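PDB 5A0N: protein F2 like fibronectin-binding protein from Streptococcus pneumoniae, which probably attaches the bacterium to host tissue as a surface adhesin, its N-terminal domain carrying an internal thioester thought to bind host molecules covalently. Local coordinates for residues A[33-41]-A[136-144]; A[81-90]-A[102-110]. All coordinates share one frame; numbering follows the deposited sequence. Where two conformers were deposited one is given.

Contact 1 joins the early chain, 33-41, to 136-144 in helix 132-152; contact 2, 81-90 with 102-110, falls wholly within the chain between those two segments. Their centres are about 22 Å apart on opposite sides of the chain's centre, and their nearest atoms about 7 Å. Three of the four segments belong to the helical insertion region, the exception being 33-41. Contact 2 is therefore a local joint inside the helical part, between helices 83-93 and 105-118, whereas contact 1 ties that part to the small strands near the N-terminus. Helix 105-118 connects the two places, since its later residues pack against 136-144. Contact 1 lies beside C56, the chain's single cysteine and so probably the thioester residue.

Contact 1 (A[33-41]-A[136-144]); sequences FATYNNLTV and RTYFHQVIQ
Y36 lies across helix residues T137, H140 and Q141, and its side chain can be traced outward from the backbone. Y36 CB sits 4.0 Å from T137 CB. Y36 CD1 comes closer to the same T137 CB, at 3.7 Å, while T137 O lies over one ring face, displaced toward the rim. Farther out the two ring edges part company: Y36 CE1 approaches H140 ND1, and Y36 CE2 rests 3.7 Å from Q141 CB. The hydroxyl completes the path with a hydrogen bond of 2.7 Å between Y36 OH and H140 ND1, made near both ring planes although those planes are 65° apart. Y36 OH is also bonded to Q24, so two partners hold it. With CG anti to the backbone N (chi1 -166°), the ring reaches over the helix.

N38 approaches H140 differently. N38 CA stands 3.8 Å from the centroid of the H140 ring, only 10° off the normal, a CH-pi contact over the face. The N38 amide runs past this ring with the planes not far from parallel, and N38 ND2 gives a weak bond, 3.3 Å long, to R136 O. N38 OD1, 3.4 Å from H140 CB, is buried without a polar partner in the model. H140 is fixed further by NE2 bonding to A54 O and by stacking on F55.

F139, which points away from 33-41, and I143 pack helix 132-152 on helices 105-118 and 170-182; strand 35-36 pairs with strand 25-26, and Q144 OE1, beside L39 CD1, accepts from C56 N.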
loop_
_atom_site.group_PDB
_atom_site.type_symbol
_atom_site.label_atom_id
_atom_site.label_comp_id
_atom_site.label_asym_id
_atom_site.label_seq_id
_atom_site.Cartn_x
_atom_site.Cartn_y
_atom_site.Cartn_z
ATOM N N PHE A 33 -6.714 -19.024 10.099
ATOM C CA PHE A 33 -7.190 -17.662 10.239
ATOM C C PHE A 33 -6.443 -16.726 9.290
ATOM O O PHE A 33 -5.225 -16.833 9.121
ATOM C CB PHE A 33 -7.018 -17.156 11.664
ATOM C CG PHE A 33 -7.930 -17.833 12.645
ATOM C CD1 PHE A 33 -9.285 -17.661 12.567
ATOM C CD2 PHE A 33 -7.426 -18.656 13.609
ATOM C CE1 PHE A 33 -10.134 -18.310 13.443
ATOM C CE2 PHE A 33 -8.258 -19.289 14.497
ATOM C CZ PHE A 33 -9.624 -19.103 14.415
ATOM N N ALA A 34 -7.178 -15.776 8.706
ATOM C CA ALA A 34 -6.556 -14.755 7.896
ATOM C C ALA A 34 -5.581 -13.919 8.709
ATOM O O ALA A 34 -5.768 -13.695 9.895
ATOM C CB ALA A 34 -7.630 -13.866 7.281
ATOM N N THR A 35 -4.566 -13.411 8.013
ATOM C CA THR A 35 -3.566 -12.543 8.587
ATOM C C THR A 35 -3.488 -11.246 7.770
ATOM O O THR A 35 -3.897 -11.205 6.603
ATOM C CB THR A 35 -2.192 -13.232 8.648
ATOM O OG1 THR A 35 -1.907 -13.879 7.410
ATOM C CG2 THR A 35 -2.148 -14.260 9.766
ATOM N N TYR A 36 -2.949 -10.210 8.390
ATOM C CA TYR A 36 -2.681 -8.938 7.707
ATOM C C TYR A 36 -1.303 -9.052 7.072
ATOM O O TYR A 36 -0.301 -9.183 7.778
ATOM C CB TYR A 36 -2.757 -7.763 8.694
ATOM C CG TYR A 36 -2.835 -6.437 7.950
ATOM C CD1 TYR A 36 -1.723 -5.875 7.369
ATOM C CD2 TYR A 36 -4.031 -5.795 7.796
ATOM C CE1 TYR A 36 -1.800 -4.704 6.618
ATOM C CE2 TYR A 36 -4.124 -4.639 7.048
ATOM C CZ TYR A 36 -3.024 -4.099 6.446
ATOM O OH TYR A 36 -3.151 -2.944 5.696
ATOM N N ASN A 37 -1.245 -9.003 5.732
ATOM C CA ASN A 37 -0.056 -9.412 4.988
ATOM C C ASN A 37 0.676 -8.283 4.271
ATOM O O ASN A 37 1.589 -8.534 3.505
ATOM C CB ASN A 37 -0.368 -10.535 3.999
ATOM C CG ASN A 37 -1.126 -11.658 4.670
ATOM O OD1 ASN A 37 -0.821 -12.024 5.818
ATOM N ND2 ASN A 37 -2.103 -12.192 3.986
ATOM N N ASN A 38 0.259 -7.022 4.505
ATOM C CA ASN A 38 0.971 -5.834 4.034
ATOM C C ASN A 38 1.068 -5.722 2.525
ATOM O O ASN A 38 1.886 -4.968 2.016
ATOM C CB ASN A 38 2.333 -5.726 4.668
ATOM C CG ASN A 38 2.288 -5.334 6.126
ATOM O OD1 ASN A 38 1.254 -5.048 6.714
ATOM N ND2 ASN A 38 3.459 -5.270 6.731
ATOM N N LEU A 39 0.241 -6.481 1.807
ATOM C CA LEU A 39 0.313 -6.535 0.347
ATOM C C LEU A 39 1.704 -6.862 -0.157
ATOM O O LEU A 39 2.102 -6.458 -1.235
ATOM C CB LEU A 39 -0.305 -5.296 -0.309
ATOM C CG LEU A 39 -1.823 -5.210 -0.185
ATOM C CD1 LEU A 39 -2.325 -3.751 -0.238
ATOM C CD2 LEU A 39 -2.528 -6.078 -1.242
ATOM N N THR A 40 2.430 -7.668 0.624
ATOM C CA THR A 40 3.732 -8.147 0.163
ATOM C C THR A 40 3.628 -8.684 -1.248
ATOM O O THR A 40 2.697 -9.437 -1.566
ATOM C CB THR A 40 4.247 -9.252 1.098
ATOM O OG1 THR A 40 4.375 -8.708 2.420
ATOM C CG2 THR A 40 5.549 -9.860 0.656
ATOM N N VAL A 41 4.613 -8.356 -2.089
ATOM C CA VAL A 41 4.634 -8.793 -3.475
ATOM C C VAL A 41 5.770 -9.801 -3.610
ATOM O O VAL A 41 6.874 -9.592 -3.071
ATOM C CB VAL A 41 4.801 -7.608 -4.446
ATOM C CG1 VAL A 41 4.713 -8.100 -5.865
ATOM C CG2 VAL A 41 3.737 -6.538 -4.166
ATOM N N ARG A 136 4.045 -2.921 12.645
ATOM C CA ARG A 136 4.385 -3.299 11.286
ATOM C C ARG A 136 3.149 -3.498 10.418
ATOM O O ARG A 136 3.142 -3.110 9.236
ATOM C CB ARG A 136 5.225 -4.591 11.310
ATOM C CG ARG A 136 5.657 -5.101 9.946
ATOM C CD ARG A 136 6.505 -6.367 10.078
ATOM N NE ARG A 136 5.639 -7.430 10.566
ATOM C CZ ARG A 136 4.947 -8.266 9.793
ATOM N NH1 ARG A 136 5.082 -8.263 8.479
ATOM N NH2 ARG A 136 4.120 -9.101 10.368
ATOM N N THR A 137 2.107 -4.112 10.965
ATOM C CA THR A 137 0.861 -4.291 10.207
ATOM C C THR A 137 -0.165 -3.222 10.530
ATOM O O THR A 137 -0.866 -2.763 9.629
ATOM C CB THR A 137 0.247 -5.689 10.438
ATOM O OG1 THR A 137 -0.042 -5.860 11.826
ATOM C CG2 THR A 137 1.181 -6.802 9.927
ATOM N N TYR A 138 -0.296 -2.836 11.799
ATOM C CA TYR A 138 -1.360 -1.891 12.167
ATOM C C TYR A 138 -1.096 -0.483 11.576
ATOM O O TYR A 138 -2.029 0.216 11.209
ATOM C CB TYR A 138 -1.575 -1.829 13.690
ATOM C CG TYR A 138 -2.356 -3.017 14.244
ATOM C CD1 TYR A 138 -1.789 -4.274 14.348
ATOM C CD2 TYR A 138 -3.667 -2.884 14.639
ATOM C CE1 TYR A 138 -2.503 -5.329 14.846
ATOM C CE2 TYR A 138 -4.372 -3.962 15.141
ATOM C CZ TYR A 138 -3.782 -5.168 15.238
ATOM O OH TYR A 138 -4.496 -6.230 15.740
ATOM N N PHE A 139 0.170 -0.095 11.457
ATOM C CA PHE A 139 0.493 1.188 10.805
ATOM C C PHE A 139 0.300 1.083 9.293
ATOM O O PHE A 139 -0.124 2.038 8.657
ATOM C CB PHE A 139 1.912 1.641 11.145
ATOM C CG PHE A 139 2.246 3.061 10.733
ATOM C CD1 PHE A 139 1.399 4.128 11.029
ATOM C CD2 PHE A 139 3.451 3.347 10.098
ATOM C CE1 PHE A 139 1.751 5.425 10.699
ATOM C CE2 PHE A 139 3.786 4.653 9.776
ATOM C CZ PHE A 139 2.939 5.672 10.082
ATOM N N HIS A 140 0.641 -0.077 8.703
ATOM C CA HIS A 140 0.357 -0.270 7.275
ATOM C C HIS A 140 -1.125 0.008 7.015
ATOM O O HIS A 140 -1.482 0.708 6.067
ATOM C CB HIS A 140 0.720 -1.694 6.833
ATOM C CG HIS A 140 0.529 -1.908 5.371
ATOM N ND1 HIS A 140 -0.697 -2.155 4.804
ATOM C CD2 HIS A 140 1.428 -1.894 4.354
ATOM C CE1 HIS A 140 -0.546 -2.280 3.499
ATOM N NE2 HIS A 140 0.727 -2.119 3.197
ATOM N N GLN A 141 -1.992 -0.548 7.862
ATOM C CA GLN A 141 -3.417 -0.455 7.613
ATOM C C GLN A 141 -3.897 1.006 7.662
ATOM O O GLN A 141 -4.696 1.404 6.821
ATOM C CB GLN A 141 -4.179 -1.315 8.611
ATOM C CG GLN A 141 -5.666 -1.364 8.346
ATOM C CD GLN A 141 -6.409 -2.277 9.277
ATOM O OE1 GLN A 141 -6.104 -2.337 10.464
ATOM N NE2 GLN A 141 -7.335 -3.067 8.719
ATOM N N VAL A 142 -3.459 1.807 8.644
ATOM C CA VAL A 142 -3.919 3.216 8.655
ATOM C C VAL A 142 -3.339 4.023 7.511
ATOM O O VAL A 142 -4.038 4.858 6.931
ATOM C CB VAL A 142 -3.726 3.952 9.996
ATOM C CG1 VAL A 142 -4.693 3.393 11.016
ATOM C CG2 VAL A 142 -2.277 3.915 10.483
ATOM N N ILE A 143 -2.088 3.780 7.156
ATOM C CA ILE A 143 -1.524 4.418 5.968
ATOM C C ILE A 143 -2.354 4.047 4.730
ATOM O O ILE A 143 -2.663 4.912 3.892
ATOM C CB ILE A 143 -0.036 4.054 5.788
ATOM C CG1 ILE A 143 0.810 4.694 6.889
ATOM C CG2 ILE A 143 0.438 4.426 4.398
ATOM C CD1 ILE A 143 1.064 6.191 6.730
ATOM N N GLN A 144 -2.741 2.780 4.609
ATOM C CA GLN A 144 -3.525 2.344 3.471
ATOM C C GLN A 144 -4.860 3.082 3.390
ATOM O O GLN A 144 -5.284 3.467 2.303
ATOM C CB GLN A 144 -3.735 0.841 3.529
ATOM C CG GLN A 144 -4.627 0.284 2.420
ATOM C CD GLN A 144 -3.998 0.364 1.068
ATOM O OE1 GLN A 144 -3.309 -0.573 0.633
ATOM N NE2 GLN A 144 -4.269 1.451 0.349
#

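Contact 2 (A[81-90]-A[102-110]); sequences INKEQYTKLL and LNQAWDTFS
K83 O, in the turn of helix that meets W106, is held twice: T87 N (2.9 Å) and T87 OG1 (2.7 Å) reach it from opposite faces of its carbonyl plane. T87 OG1 also accepts from water 2, which donates to L102 O and accepts from W106 N at 3.0 Å, so one water links T87 to L102 and W106. K83 CA lies over the face of W106, 3.6 Å from the centroid of its five-membered ring and 8° off the normal, a CH-pi contact; S110 CB lies over the opposite face of W106.

Y86 CB touches W106 CE3 at 3.4 Å, and the Y86 ring runs nearly parallel to that of F109 (9°), barely overlapping it. Y86 OH bonds water 1 at 2.7 Å, in the plane of the ring, and this water donates to A105 O. L90 CD2 closes the row against A105 CB, 3.7 Å away.

Segments 83-90 and 105-110 meet at 99° through an aromatic cluster, and the polar links described here pass through waters 1 and 2. This is consistent with a joint shaped mainly by apolar fit, the waters serving T87 OG1, L102 O, W106 N, Y86 OH and A105 O.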
loop_
_atom_site.group_PDB
_atom_site.type_symbol
_atom_site.label_atom_id
_atom_site.label_comp_id
_atom_site.label_asym_id
_atom_site.label_seq_id
_atom_site.Cartn_x
_atom_site.Cartn_y
_atom_site.Cartn_z
ATOM N N ILE A 81 9.530 4.912 -10.787
ATOM C CA ILE A 81 8.523 5.773 -11.353
ATOM C C ILE A 81 8.654 7.220 -10.847
ATOM O O ILE A 81 9.178 7.492 -9.748
ATOM C CB ILE A 81 7.084 5.281 -11.144
ATOM C CG1 ILE A 81 6.676 5.352 -9.685
ATOM C CG2 ILE A 81 6.885 3.894 -11.727
ATOM C CD1 ILE A 81 5.270 4.878 -9.380
ATOM N N ASN A 82 8.126 8.132 -11.657
ATOM C CA ASN A 82 8.026 9.538 -11.281
ATOM C C ASN A 82 6.566 10.012 -11.263
ATOM O O ASN A 82 5.653 9.216 -11.442
ATOM C CB ASN A 82 8.864 10.408 -12.237
ATOM C CG ASN A 82 8.399 10.338 -13.684
ATOM O OD1 ASN A 82 7.268 9.979 -14.000
ATOM N ND2 ASN A 82 9.285 10.720 -14.579
ATOM N N LYS A 83 6.349 11.305 -11.013
ATOM C CA LYS A 83 5.010 11.853 -10.885
ATOM C C LYS A 83 4.142 11.546 -12.106
ATOM O O LYS A 83 2.994 11.109 -11.969
ATOM C CB LYS A 83 5.068 13.375 -10.672
ATOM C CG LYS A 83 3.698 14.033 -10.562
ATOM C CD LYS A 83 3.786 15.522 -10.216
ATOM C CE LYS A 83 2.408 16.166 -10.086
ATOM N NZ LYS A 83 2.510 17.575 -9.593
ATOM N N GLU A 84 4.698 11.787 -13.294
ATOM C CA GLU A 84 3.932 11.616 -14.530
ATOM C C GLU A 84 3.562 10.159 -14.751
ATOM O O GLU A 84 2.430 9.847 -15.117
ATOM C CB GLU A 84 4.669 12.199 -15.733
ATOM C CG GLU A 84 4.909 13.698 -15.616
ATOM C CD GLU A 84 6.011 14.151 -14.601
ATOM O OE1 GLU A 84 6.968 13.373 -14.204
ATOM O OE2 GLU A 84 5.925 15.343 -14.183
ATOM N N GLN A 85 4.500 9.253 -14.523
ATOM C CA GLN A 85 4.189 7.844 -14.722
ATOM C C GLN A 85 3.167 7.335 -13.695
ATOM O O GLN A 85 2.217 6.633 -14.042
ATOM C CB GLN A 85 5.432 6.987 -14.623
ATOM C CG GLN A 85 6.484 7.223 -15.677
ATOM C CD GLN A 85 7.645 6.334 -15.348
ATOM O OE1 GLN A 85 8.523 6.709 -14.564
ATOM N NE2 GLN A 85 7.571 5.083 -15.808
ATOM N N TYR A 86 3.372 7.694 -12.433
ATOM C CA TYR A 86 2.411 7.315 -11.400
ATOM C C TYR A 86 1.008 7.798 -11.755
ATOM O O TYR A 86 0.039 7.057 -11.664
ATOM C CB TYR A 86 2.833 7.857 -10.034
ATOM C CG TYR A 86 1.806 7.561 -8.975
ATOM C CD1 TYR A 86 1.743 6.314 -8.356
ATOM C CD2 TYR A 86 0.851 8.497 -8.608
ATOM C CE1 TYR A 86 0.778 6.033 -7.421
ATOM C CE2 TYR A 86 -0.123 8.208 -7.678
ATOM C CZ TYR A 86 -0.150 6.958 -7.059
ATOM O OH TYR A 86 -1.125 6.636 -6.132
ATOM N N THR A 87 0.918 9.060 -12.157
ATOM C CA THR A 87 -0.396 9.676 -12.380
ATOM C C THR A 87 -1.101 8.957 -13.545
ATOM O O THR A 87 -2.296 8.659 -13.487
ATOM C CB THR A 87 -0.233 11.195 -12.595
ATOM O OG1 THR A 87 0.422 11.769 -11.448
ATOM C CG2 THR A 87 -1.571 11.858 -12.788
ATOM N N LYS A 88 -0.348 8.707 -14.610
ATOM C CA LYS A 88 -0.884 8.026 -15.778
ATOM C C LYS A 88 -1.408 6.643 -15.394
ATOM O O LYS A 88 -2.517 6.246 -15.770
ATOM C CB LYS A 88 0.212 7.894 -16.859
ATOM C CG LYS A 88 -0.187 7.055 -18.077
ATOM C CD LYS A 88 1.031 6.697 -18.932
ATOM N N LEU A 89 -0.594 5.890 -14.661
ATOM C CA LEU A 89 -0.921 4.500 -14.339
ATOM C C LEU A 89 -2.047 4.418 -13.318
ATOM O O LEU A 89 -2.899 3.530 -13.402
ATOM C CB LEU A 89 0.344 3.794 -13.872
ATOM C CG LEU A 89 1.416 3.628 -14.964
ATOM C CD1 LEU A 89 2.706 3.098 -14.356
ATOM C CD2 LEU A 89 0.898 2.712 -16.064
ATOM N N LEU A 90 -2.064 5.355 -12.384
ATOM C CA LEU A 90 -3.160 5.426 -11.416
ATOM C C LEU A 90 -4.483 5.707 -12.169
ATOM O O LEU A 90 -5.488 5.029 -11.956
ATOM C CB LEU A 90 -2.919 6.525 -10.379
ATOM C CG LEU A 90 -4.048 6.772 -9.374
ATOM C CD1 LEU A 90 -4.174 5.582 -8.441
ATOM C CD2 LEU A 90 -3.796 8.036 -8.580
ATOM N N LEU A 102 -6.878 14.964 -8.150
ATOM C CA LEU A 102 -5.944 14.156 -8.912
ATOM C C LEU A 102 -4.570 14.815 -9.034
ATOM O O LEU A 102 -3.522 14.123 -8.991
ATOM C CB LEU A 102 -6.526 13.879 -10.301
ATOM C CG LEU A 102 -5.641 13.020 -11.202
ATOM C CD1 LEU A 102 -5.377 11.624 -10.621
ATOM C CD2 LEU A 102 -6.256 12.968 -12.590
ATOM N N ASN A 103 -4.558 16.152 -9.137
ATOM C CA ASN A 103 -3.290 16.889 -9.335
ATOM C C ASN A 103 -2.182 16.504 -8.337
ATOM O O ASN A 103 -0.983 16.475 -8.646
ATOM C CB ASN A 103 -3.543 18.397 -9.197
ATOM C CG ASN A 103 -4.260 18.994 -10.396
ATOM O OD1 ASN A 103 -4.272 18.413 -11.481
ATOM N ND2 ASN A 103 -4.872 20.155 -10.197
ATOM N N GLN A 104 -2.676 16.205 -7.149
ATOM C CA GLN A 104 -2.030 15.968 -5.883
ATOM C C GLN A 104 -1.827 14.483 -5.559
ATOM O O GLN A 104 -1.216 14.162 -4.527
ATOM C CB GLN A 104 -2.827 16.622 -4.749
ATOM C CG GLN A 104 -2.934 18.138 -4.914
ATOM C CD GLN A 104 -3.595 18.850 -3.729
ATOM O OE1 GLN A 104 -4.284 18.258 -2.905
ATOM N NE2 GLN A 104 -3.374 20.144 -3.633
ATOM N N ALA A 105 -2.275 13.588 -6.439
ATOM C CA ALA A 105 -2.277 12.152 -6.114
ATOM C C ALA A 105 -0.868 11.594 -5.913
ATOM O O ALA A 105 -0.633 10.795 -5.020
ATOM C CB ALA A 105 -3.009 11.350 -7.194
ATOM N N TRP A 106 0.095 12.033 -6.717
ATOM C CA TRP A 106 1.476 11.611 -6.502
ATOM C C TRP A 106 2.002 12.102 -5.167
ATOM O O TRP A 106 2.673 11.366 -4.439
ATOM C CB TRP A 106 2.361 12.146 -7.619
ATOM C CG TRP A 106 3.840 12.021 -7.395
ATOM C CD1 TRP A 106 4.711 13.049 -7.233
ATOM C CD2 TRP A 106 4.625 10.811 -7.338
ATOM N NE1 TRP A 106 5.985 12.577 -7.101
ATOM C CE2 TRP A 106 5.968 11.210 -7.183
ATOM C CE3 TRP A 106 4.327 9.435 -7.411
ATOM C CZ2 TRP A 106 7.002 10.304 -7.116
ATOM C CZ3 TRP A 106 5.361 8.559 -7.351
ATOM C CH2 TRP A 106 6.675 8.992 -7.234
ATOM N N ASP A 107 1.684 13.347 -4.816
ATOM C CA ASP A 107 2.179 13.928 -3.575
ATOM C C ASP A 107 1.696 13.113 -2.370
ATOM O O ASP A 107 2.487 12.715 -1.513
ATOM C CB ASP A 107 1.758 15.400 -3.447
ATOM C CG ASP A 107 2.468 16.116 -2.313
ATOM O OD1 ASP A 107 3.656 15.851 -2.062
ATOM O OD2 ASP A 107 1.848 16.964 -1.646
ATOM N N THR A 108 0.399 12.815 -2.334
ATOM C CA THR A 108 -0.106 12.090 -1.175
ATOM C C THR A 108 0.369 10.637 -1.127
ATOM O O THR A 108 0.756 10.183 -0.067
ATOM C CB THR A 108 -1.644 12.178 -1.019
ATOM O OG1 THR A 108 -2.285 11.560 -2.133
ATOM C CG2 THR A 108 -2.082 13.631 -0.878
ATOM N N PHE A 109 0.368 9.948 -2.265
ATOM C CA PHE A 109 0.839 8.569 -2.268
ATOM C C PHE A 109 2.313 8.502 -1.913
ATOM O O PHE A 109 2.748 7.686 -1.101
ATOM C CB PHE A 109 0.616 7.870 -3.624
ATOM C CG PHE A 109 1.439 6.631 -3.731
ATOM C CD1 PHE A 109 1.059 5.497 -3.019
ATOM C CD2 PHE A 109 2.627 6.617 -4.405
ATOM C CE1 PHE A 109 1.889 4.393 -2.956
ATOM C CE2 PHE A 109 3.430 5.505 -4.375
ATOM C CZ PHE A 109 3.055 4.386 -3.654
ATOM N N SER A 110 3.126 9.348 -2.530
ATOM C CA SER A 110 4.554 9.261 -2.301
ATOM C C SER A 110 4.897 9.642 -0.866
ATOM O O SER A 110 5.800 9.044 -0.261
ATOM C CB SER A 110 5.340 10.092 -3.322
ATOM O OG SER A 110 5.067 11.480 -3.209
HETATM O O HOH W 1 -2.499 8.684 -4.967
HETATM O O HOH W 2 -0.494 13.373 -9.295
#